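Local structure of Baccell_00875 (5NO8) at residues F148-P153 against V590-W595; G364-Y369 against L419-F424. The protein is a polysaccharide lyase that probably removes the L-rhamnose caps attached to glucuronic acid in complex arabinogalactan proteins. All coordinates share one frame; numbering follows the deposited sequence.

In the fold
The two contacts show long-range packing between the parts of an enzyme and within one of them. Contact 1 joins loops 437 residues apart in sequence: 148-153, between strand 137-145 and helix 155-161 of the sheet-rich N-terminal part, and 590-595, leading into helix 596-600 of the helical C-terminal part. Contact 2 is nested inside that long connection and packs loop 364-369, which leads into strand 369-370, on helix 412-429 within the helical part. The centres of contact 1 and contact 2 lie about 33 Å apart; the nearest atoms of contact 1 and contact 2 are about 14 Å apart. Contact 1 lies about 9 Å from the centre of the molecule, contact 2 about 29 Å from it.

Contact 1: residues F148-P153 against V590-W595; sequences FNDNYP and VAIRHW
Y152 and H594 come from opposite directions, a case of two distant loops meeting through rings and single waters. Their planes are nearly parallel, 13° apart, but slid so that the rings barely overlap; the closest pair is Y152 CE2 and H594 NE2 at 3.5 Å. W595 crosses the tyrosine at about a right angle, bringing its CZ3 to the phenol edge, 3.7 Å from Y152 CE2. Chi1 of 59° folds the H594 ring back between its own backbone N and carbonyl carbon, where W595 CE3 lies over one imidazole face.

The contact lies where the sheet-rich N-terminal part meets the helical C-terminal part, probably a junction between domains; W595 is the N-cap of helix 596-600. A glycerol, probably from the crystallisation liquor, hydrogen-bonds W595 NE1 and R593 NH2 and may mark a pocket.

Polar groups communicate through water. One water donates to D150 OD1 (2.7 Å), pairs with H594 NE2 (2.9 Å) and sits over the centre of the Y152 ring. A second links Y152 OH, 2.9 Å away, to the carbonyl O of I592. The other carboxylate oxygen, D150 OD2, is gripped by a salt bridge to R215 and by the backbone N of T165.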
ATOM      1  N   PHE A 148      -9.585   1.201 -14.058  1.00 15.85           N
ATOM      2  CA  PHE A 148     -10.329   1.694 -12.878  1.00 16.15           C
ATOM      3  C   PHE A 148      -9.844   3.103 -12.536  1.00 15.67           C
ATOM      4  O   PHE A 148      -8.638   3.414 -12.649  1.00 15.99           O
ATOM      5  CB  PHE A 148     -10.153   0.775 -11.664  1.00 15.31           C
ATOM      6  CG  PHE A 148     -10.817  -0.561 -11.794  1.00 15.55           C
ATOM      7  CD1 PHE A 148     -12.165  -0.718 -11.495  1.00 15.86           C
ATOM      8  CD2 PHE A 148     -10.079  -1.680 -12.179  1.00 15.04           C
ATOM      9  CE1 PHE A 148     -12.787  -1.962 -11.602  1.00 16.47           C
ATOM     10  CE2 PHE A 148     -10.693  -2.915 -12.305  1.00 15.30           C
ATOM     11  CZ  PHE A 148     -12.040  -3.056 -12.021  1.00 16.06           C
ATOM     12  N   ASN A 149     -10.787   3.945 -12.093  1.00 17.27           N
ATOM     13  CA  ASN A 149     -10.556   5.386 -11.902  1.00 17.62           C
ATOM     14  C   ASN A 149      -9.918   5.657 -10.540  1.00 17.49           C
ATOM     15  O   ASN A 149     -10.558   6.192  -9.631  1.00 17.50           O
ATOM     16  CB  ASN A 149     -11.900   6.126 -12.090  1.00 17.40           C
ATOM     17  CG  ASN A 149     -11.741   7.584 -12.466  1.00 17.74           C
ATOM     18  OD1 ASN A 149     -10.657   8.056 -12.763  1.00 17.67           O
ATOM     19  ND2 ASN A 149     -12.869   8.311 -12.462  1.00 19.17           N
ATOM     20  N   ASP A 150      -8.673   5.207 -10.399  1.00 18.55           N
ATOM     21  CA  ASP A 150      -7.926   5.236  -9.147  1.00 18.27           C
ATOM     22  C   ASP A 150      -6.823   6.265  -9.336  1.00 17.84           C
ATOM     23  O   ASP A 150      -5.736   5.993  -9.883  1.00 16.34           O
ATOM     24  CB  ASP A 150      -7.356   3.849  -8.813  1.00 18.55           C
ATOM     25  CG  ASP A 150      -6.759   3.768  -7.405  1.00 19.09           C
ATOM     26  OD1 ASP A 150      -6.305   4.813  -6.847  1.00 18.97           O
ATOM     27  OD2 ASP A 150      -6.757   2.641  -6.832  1.00 18.42           O
ATOM     28  N   ASN A 151      -7.128   7.489  -8.929  1.00 16.51           N
ATOM     29  CA  ASN A 151      -6.194   8.593  -9.053  1.00 16.77           C
ATOM     30  C   ASN A 151      -6.639   9.730  -8.117  1.00 16.39           C
ATOM     31  O   ASN A 151      -7.712   9.653  -7.528  1.00 16.64           O
ATOM     32  CB  ASN A 151      -6.069   9.041 -10.519  1.00 17.07           C
ATOM     33  CG  ASN A 151      -7.411   9.220 -11.181  1.00 18.81           C
ATOM     34  OD1 ASN A 151      -8.110  10.177 -10.869  1.00 19.30           O
ATOM     35  ND2 ASN A 151      -7.790   8.279 -12.085  1.00 16.81           N
ATOM     36  N   TYR A 152      -5.778  10.729  -7.973  1.00 18.72           N
ATOM     37  CA  TYR A 152      -5.856  11.716  -6.913  1.00 20.30           C
ATOM     38  C   TYR A 152      -5.842  13.137  -7.474  1.00 20.87           C
ATOM     39  O   TYR A 152      -4.873  13.861  -7.271  1.00 22.23           O
ATOM     40  CB  TYR A 152      -4.655  11.554  -5.975  1.00 20.85           C
ATOM     41  CG  TYR A 152      -4.499  10.207  -5.281  1.00 21.03           C
ATOM     42  CD1 TYR A 152      -5.599   9.531  -4.742  1.00 21.55           C
ATOM     43  CD2 TYR A 152      -3.223   9.665  -5.078  1.00 21.81           C
ATOM     44  CE1 TYR A 152      -5.441   8.307  -4.070  1.00 22.38           C
ATOM     45  CE2 TYR A 152      -3.054   8.461  -4.400  1.00 22.33           C
ATOM     46  CZ  TYR A 152      -4.146   7.776  -3.913  1.00 22.31           C
ATOM     47  OH  TYR A 152      -3.959   6.557  -3.231  1.00 24.24           O
ATOM     48  N   PRO A 153      -6.904  13.544  -8.178  1.00 22.47           N
ATOM     49  CA  PRO A 153      -6.929  14.928  -8.711  1.00 24.38           C
ATOM     50  C   PRO A 153      -7.024  15.975  -7.588  1.00 26.10           C
ATOM     51  O   PRO A 153      -6.307  16.957  -7.622  1.00 29.33           O
ATOM     52  CB  PRO A 153      -8.182  14.942  -9.595  1.00 24.03           C
ATOM     53  CG  PRO A 153      -9.050  13.857  -9.035  1.00 23.94           C
ATOM     54  CD  PRO A 153      -8.122  12.798  -8.537  1.00 24.06           C
ATOM     55  N   VAL A 590      -3.009  -3.373   4.160  1.00 13.06           N
ATOM     56  CA  VAL A 590      -1.897  -2.534   3.764  1.00 13.51           C
ATOM     57  C   VAL A 590      -2.397  -1.480   2.786  1.00 13.86           C
ATOM     58  O   VAL A 590      -2.816  -1.773   1.666  1.00 14.52           O
ATOM     59  CB  VAL A 590      -0.792  -3.373   3.098  1.00 13.07           C
ATOM     60  CG1 VAL A 590       0.350  -2.501   2.606  1.00 13.27           C
ATOM     61  CG2 VAL A 590      -0.261  -4.448   4.069  1.00 13.70           C
ATOM     62  N   ALA A 591      -2.262  -0.223   3.173  1.00 14.16           N
ATOM     63  CA  ALA A 591      -2.777   0.854   2.356  1.00 13.75           C
ATOM     64  C   ALA A 591      -2.175   0.925   0.954  1.00 14.18           C
ATOM     65  O   ALA A 591      -0.951   0.791   0.760  1.00 13.47           O
ATOM     66  CB  ALA A 591      -2.543   2.165   3.064  1.00 14.30           C
ATOM     67  N   ILE A 592      -3.039   1.248  -0.007  1.00 14.13           N
ATOM     68  CA  ILE A 592      -2.599   1.551  -1.338  1.00 15.54           C
ATOM     69  C   ILE A 592      -1.681   2.764  -1.289  1.00 14.88           C
ATOM     70  O   ILE A 592      -2.061   3.822  -0.800  1.00 14.47           O
ATOM     71  CB  ILE A 592      -3.764   1.874  -2.281  1.00 16.23           C
ATOM     72  CG1 ILE A 592      -4.675   0.651  -2.476  1.00 16.29           C
ATOM     73  CG2 ILE A 592      -3.219   2.363  -3.635  1.00 16.08           C
ATOM     74  CD1 ILE A 592      -6.025   1.012  -3.059  1.00 17.60           C
ATOM     75  N   ARG A 593      -0.460   2.557  -1.752  1.00 14.45           N
ATOM     76  CA  ARG A 593       0.550   3.591  -1.959  1.00 15.03           C
ATOM     77  C   ARG A 593       1.298   3.170  -3.218  1.00 15.93           C
ATOM     78  O   ARG A 593       1.458   1.974  -3.487  1.00 16.30           O
ATOM     79  CB  ARG A 593       1.492   3.700  -0.759  1.00 15.21           C
ATOM     80  CG  ARG A 593       0.771   3.936   0.565  1.00 16.23           C
ATOM     81  CD  ARG A 593       1.697   4.120   1.781  1.00 17.12           C
ATOM     82  NE  ARG A 593       2.693   5.148   1.519  1.00 18.51           N
ATOM     83  CZ  ARG A 593       2.473   6.467   1.586  1.00 17.39           C
ATOM     84  NH1 ARG A 593       1.312   6.949   2.001  1.00 18.23           N
ATOM     85  NH2 ARG A 593       3.428   7.301   1.242  1.00 17.54           N
ATOM     86  N   HIS A 594       1.715   4.122  -4.029  1.00 15.51           N
ATOM     87  CA  HIS A 594       2.202   3.785  -5.377  1.00 16.11           C
ATOM     88  C   HIS A 594       3.189   4.773  -6.002  1.00 16.25           C
ATOM     89  O   HIS A 594       3.347   4.824  -7.222  1.00 16.23           O
ATOM     90  CB  HIS A 594       1.024   3.501  -6.314  1.00 16.62           C
ATOM     91  CG  HIS A 594       0.061   4.644  -6.466  1.00 16.21           C
ATOM     92  ND1 HIS A 594       0.406   5.849  -7.057  1.00 16.46           N
ATOM     93  CD2 HIS A 594      -1.232   4.759  -6.101  1.00 16.59           C
ATOM     94  CE1 HIS A 594      -0.645   6.646  -7.048  1.00 15.86           C
ATOM     95  NE2 HIS A 594      -1.661   6.001  -6.505  1.00 16.03           N
ATOM     96  N   TRP A 595       3.939   5.483  -5.171  1.00 17.04           N
ATOM     97  CA  TRP A 595       4.930   6.456  -5.673  1.00 17.30           C
ATOM     98  C   TRP A 595       6.303   6.467  -4.992  1.00 18.50           C
ATOM     99  O   TRP A 595       7.251   7.035  -5.537  1.00 17.83           O
ATOM    100  CB  TRP A 595       4.305   7.863  -5.606  1.00 17.32           C
ATOM    101  CG  TRP A 595       3.850   8.190  -4.255  1.00 17.08           C
ATOM    102  CD1 TRP A 595       4.580   8.756  -3.251  1.00 17.57           C
ATOM    103  CD2 TRP A 595       2.561   7.931  -3.722  1.00 17.62           C
ATOM    104  NE1 TRP A 595       3.809   8.867  -2.123  1.00 17.90           N
ATOM    105  CE2 TRP A 595       2.572   8.342  -2.381  1.00 17.79           C
ATOM    106  CE3 TRP A 595       1.398   7.382  -4.247  1.00 16.99           C
ATOM    107  CZ2 TRP A 595       1.459   8.230  -1.568  1.00 16.97           C
ATOM    108  CZ3 TRP A 595       0.303   7.256  -3.440  1.00 17.37           C
ATOM    109  CH2 TRP A 595       0.341   7.670  -2.109  1.00 17.29           C
TER
HETATM  110  O   HOH W   1      -4.433   6.779  -6.859  1.00 21.96           O
HETATM  111  O   HOH W   2      -2.602   6.603  -0.649  1.00 17.28           O

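Contact 2: residues G364-Y369 against L419-F424; sequences GAYMVY and LRYADF
Y366 lays part of its ring over one face of Y421, giving an example of a loop docked on a helix with aromatic contact at its centre. Y366 CD2 lies above the centre of the Y421 ring, and the nearest atoms are Y366 CE2 and Y421 CG, 3.3 Å apart. The planes are inclined at 44°, so the pair is neither a stack nor an edge-to-face contact. With CG of Y421 anti to its nitrogen (chi1 -175°), the ring extends from helix 412-429 towards the loop. One turn on, F424 takes a CH-pi contact: A365 CB stands over its face, 3.7 Å from the ring centroid and 17° off the normal.

The backbone comes close at G364, whose CA is 4.7 Å from the CA of Y421. A side chain there would clash with the carbonyl O of R420 and crowd F424 CB, and the backbone conformation already disfavours any other residue. G364 O lies at the edge of the Y421 ring, 3.3 Å from CD1, and also receives a CA-H...O contact from Y421.

The polar links pass through a water or to residues just beyond the two segments. The water accepts from Y421 OH (2.7 Å) and donates to the carbonyl O of Y366. The guanidinium of R420 lays one face against G364 CA, while its NH2 forms a salt bridge with D363 and its NH1 bonds N356; Y366 OH is held by S417. Were Y421 cut back to an alanine, the Y366 ring would probably lose the face it leans on and the water its phenol donor.

Rings, a CH-pi contact and one water thus join the segments, while Y366 to S417 and R420 to D363 tie the same loop to the same helix; packing and polar bonds together probably fix its seat.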
ATOM      1  N   GLY A 364      28.072  10.813  12.494  1.00 24.53           N
ATOM      2  CA  GLY A 364      26.976  10.515  13.396  1.00 23.62           C
ATOM      3  C   GLY A 364      25.632  10.247  12.734  1.00 22.73           C
ATOM      4  O   GLY A 364      24.736   9.725  13.405  1.00 20.50           O
ATOM      5  N   ALA A 365      25.476  10.622  11.452  1.00 21.85           N
ATOM      6  CA  ALA A 365      24.189  10.517  10.767  1.00 21.85           C
ATOM      7  C   ALA A 365      23.884   9.060  10.445  1.00 19.30           C
ATOM      8  O   ALA A 365      24.767   8.332  10.038  1.00 20.04           O
ATOM      9  CB  ALA A 365      24.203  11.319   9.464  1.00 21.66           C
ATOM     10  N   TYR A 366      22.620   8.671  10.567  1.00 19.89           N
ATOM     11  CA  TYR A 366      22.144   7.386  10.000  1.00 18.09           C
ATOM     12  C   TYR A 366      21.703   7.667   8.566  1.00 18.97           C
ATOM     13  O   TYR A 366      20.892   8.581   8.333  1.00 20.05           O
ATOM     14  CB  TYR A 366      20.982   6.834  10.802  1.00 17.72           C
ATOM     15  CG  TYR A 366      21.311   6.553  12.266  1.00 17.84           C
ATOM     16  CD1 TYR A 366      22.330   5.651  12.617  1.00 19.35           C
ATOM     17  CD2 TYR A 366      20.627   7.189  13.283  1.00 17.86           C
ATOM     18  CE1 TYR A 366      22.647   5.411  13.946  1.00 18.90           C
ATOM     19  CE2 TYR A 366      20.932   6.944  14.613  1.00 19.49           C
ATOM     20  CZ  TYR A 366      21.945   6.066  14.943  1.00 19.36           C
ATOM     21  OH  TYR A 366      22.211   5.869  16.291  1.00 21.69           O
ATOM     22  N   MET A 367      22.232   6.894   7.631  1.00 18.27           N
ATOM     23  CA  MET A 367      22.178   7.242   6.215  1.00 20.78           C
ATOM     24  C   MET A 367      21.597   6.143   5.338  1.00 20.25           C
ATOM     25  O   MET A 367      21.537   4.991   5.721  1.00 18.90           O
ATOM     26  CB  MET A 367      23.568   7.627   5.767  1.00 21.25           C
ATOM     27  CG  MET A 367      23.941   8.948   6.422  1.00 24.01           C
ATOM     28  SD  MET A 367      25.549   9.505   5.937  1.00 26.04           S
ATOM     29  CE  MET A 367      25.264   9.797   4.190  1.00 27.13           C
ATOM     30  N   VAL A 368      21.168   6.554   4.152  1.00 19.29           N
ATOM     31  CA  VAL A 368      20.740   5.640   3.107  1.00 19.25           C
ATOM     32  C   VAL A 368      21.851   4.678   2.807  1.00 18.78           C
ATOM     33  O   VAL A 368      23.029   5.053   2.787  1.00 18.54           O
ATOM     34  CB  VAL A 368      20.335   6.427   1.830  1.00 18.97           C
ATOM     35  CG1 VAL A 368      19.972   5.480   0.682  1.00 20.30           C
ATOM     36  CG2 VAL A 368      19.172   7.339   2.141  1.00 18.37           C
ATOM     37  N   TYR A 369      21.490   3.419   2.552  1.00 17.82           N
ATOM     38  CA  TYR A 369      22.467   2.378   2.316  1.00 18.28           C
ATOM     39  C   TYR A 369      22.115   1.609   1.067  1.00 18.62           C
ATOM     40  O   TYR A 369      20.939   1.285   0.853  1.00 18.16           O
ATOM     41  CB  TYR A 369      22.482   1.410   3.509  1.00 18.27           C
ATOM     42  CG  TYR A 369      23.620   0.417   3.536  1.00 18.68           C
ATOM     43  CD1 TYR A 369      24.849   0.753   4.104  1.00 19.53           C
ATOM     44  CD2 TYR A 369      23.466  -0.876   3.046  1.00 19.04           C
ATOM     45  CE1 TYR A 369      25.884  -0.160   4.153  1.00 19.23           C
ATOM     46  CE2 TYR A 369      24.498  -1.800   3.083  1.00 19.15           C
ATOM     47  CZ  TYR A 369      25.709  -1.428   3.642  1.00 19.58           C
ATOM     48  OH  TYR A 369      26.730  -2.325   3.713  1.00 21.16           O
ATOM     49  N   LEU A 419      23.616   9.162  21.118  1.00 23.40           N
ATOM     50  CA  LEU A 419      24.141  10.468  21.581  1.00 24.51           C
ATOM     51  C   LEU A 419      24.847  11.192  20.453  1.00 24.91           C
ATOM     52  O   LEU A 419      24.696  12.404  20.298  1.00 26.68           O
ATOM     53  CB  LEU A 419      25.041  10.310  22.821  1.00 25.13           C
ATOM     54  CG  LEU A 419      24.238   9.922  24.067  1.00 27.59           C
ATOM     55  CD1 LEU A 419      25.164   9.347  25.132  1.00 30.88           C
ATOM     56  CD2 LEU A 419      23.430  11.065  24.654  1.00 28.78           C
ATOM     57  N   ARG A 420      25.583  10.444  19.636  1.00 23.66           N
ATOM     58  CA  ARG A 420      26.231  11.005  18.481  1.00 24.27           C
ATOM     59  C   ARG A 420      25.254  11.461  17.423  1.00 25.70           C
ATOM     60  O   ARG A 420      25.455  12.513  16.797  1.00 24.87           O
ATOM     61  CB  ARG A 420      27.195  10.017  17.863  1.00 25.82           C
ATOM     62  CG  ARG A 420      28.441   9.817  18.690  1.00 26.13           C
ATOM     63  CD  ARG A 420      29.312   8.743  18.094  1.00 26.23           C
ATOM     64  NE  ARG A 420      29.658   9.034  16.710  1.00 26.02           N
ATOM     65  CZ  ARG A 420      29.579   8.188  15.678  1.00 28.09           C
ATOM     66  NH1 ARG A 420      29.192   6.911  15.826  1.00 29.15           N
ATOM     67  NH2 ARG A 420      29.921   8.618  14.461  1.00 28.10           N
ATOM     68  N   TYR A 421      24.212  10.663  17.200  1.00 22.98           N
ATOM     69  CA  TYR A 421      23.204  11.041  16.232  1.00 22.46           C
ATOM     70  C   TYR A 421      22.493  12.318  16.626  1.00 22.05           C
ATOM     71  O   TYR A 421      22.373  13.248  15.813  1.00 23.95           O
ATOM     72  CB  TYR A 421      22.151   9.935  16.073  1.00 21.10           C
ATOM     73  CG  TYR A 421      21.165  10.245  14.988  1.00 20.38           C
ATOM     74  CD1 TYR A 421      21.605  10.557  13.700  1.00 20.90           C
ATOM     75  CD2 TYR A 421      19.811  10.202  15.217  1.00 19.71           C
ATOM     76  CE1 TYR A 421      20.715  10.830  12.686  1.00 20.59           C
ATOM     77  CE2 TYR A 421      18.915  10.441  14.191  1.00 20.80           C
ATOM     78  CZ  TYR A 421      19.383  10.773  12.931  1.00 21.21           C
ATOM     79  OH  TYR A 421      18.483  11.023  11.914  1.00 21.89           O
ATOM     80  N   ALA A 422      22.044  12.370  17.868  1.00 23.29           N
ATOM     81  CA  ALA A 422      21.298  13.511  18.379  1.00 25.60           C
ATOM     82  C   ALA A 422      22.111  14.815  18.341  1.00 26.55           C
ATOM     83  O   ALA A 422      21.558  15.887  18.096  1.00 27.87           O
ATOM     84  CB  ALA A 422      20.800  13.254  19.777  1.00 25.59           C
ATOM     85  N   ASP A 423      23.406  14.700  18.569  1.00 28.49           N
ATOM     86  CA  ASP A 423      24.325  15.811  18.346  1.00 29.86           C
ATOM     87  C   ASP A 423      24.433  16.226  16.902  1.00 28.13           C
ATOM     88  O   ASP A 423      24.408  17.421  16.605  1.00 27.13           O
ATOM     89  CB  ASP A 423      25.709  15.488  18.871  1.00 34.08           C
ATOM     90  CG  ASP A 423      25.999  16.243  20.104  1.00 41.92           C
ATOM     91  OD1 ASP A 423      25.513  15.841  21.181  1.00 46.58           O
ATOM     92  OD2 ASP A 423      26.644  17.298  19.966  1.00 47.03           O
ATOM     93  N   PHE A 424      24.603  15.261  16.004  1.00 26.02           N
ATOM     94  CA  PHE A 424      24.563  15.548  14.575  1.00 25.84           C
ATOM     95  C   PHE A 424      23.280  16.295  14.193  1.00 26.21           C
ATOM     96  O   PHE A 424      23.341  17.296  13.482  1.00 25.13           O
ATOM     97  CB  PHE A 424      24.713  14.271  13.716  1.00 26.93           C
ATOM     98  CG  PHE A 424      24.138  14.410  12.330  1.00 26.86           C
ATOM     99  CD1 PHE A 424      24.846  15.080  11.327  1.00 26.90           C
ATOM    100  CD2 PHE A 424      22.867  13.902  12.029  1.00 26.55           C
ATOM    101  CE1 PHE A 424      24.306  15.219  10.049  1.00 26.18           C
ATOM    102  CE2 PHE A 424      22.319  14.054  10.763  1.00 26.86           C
ATOM    103  CZ  PHE A 424      23.038  14.708   9.769  1.00 26.34           C
TER
HETATM  104  O   HOH W   3      19.863  10.796   9.571  1.00 23.14           O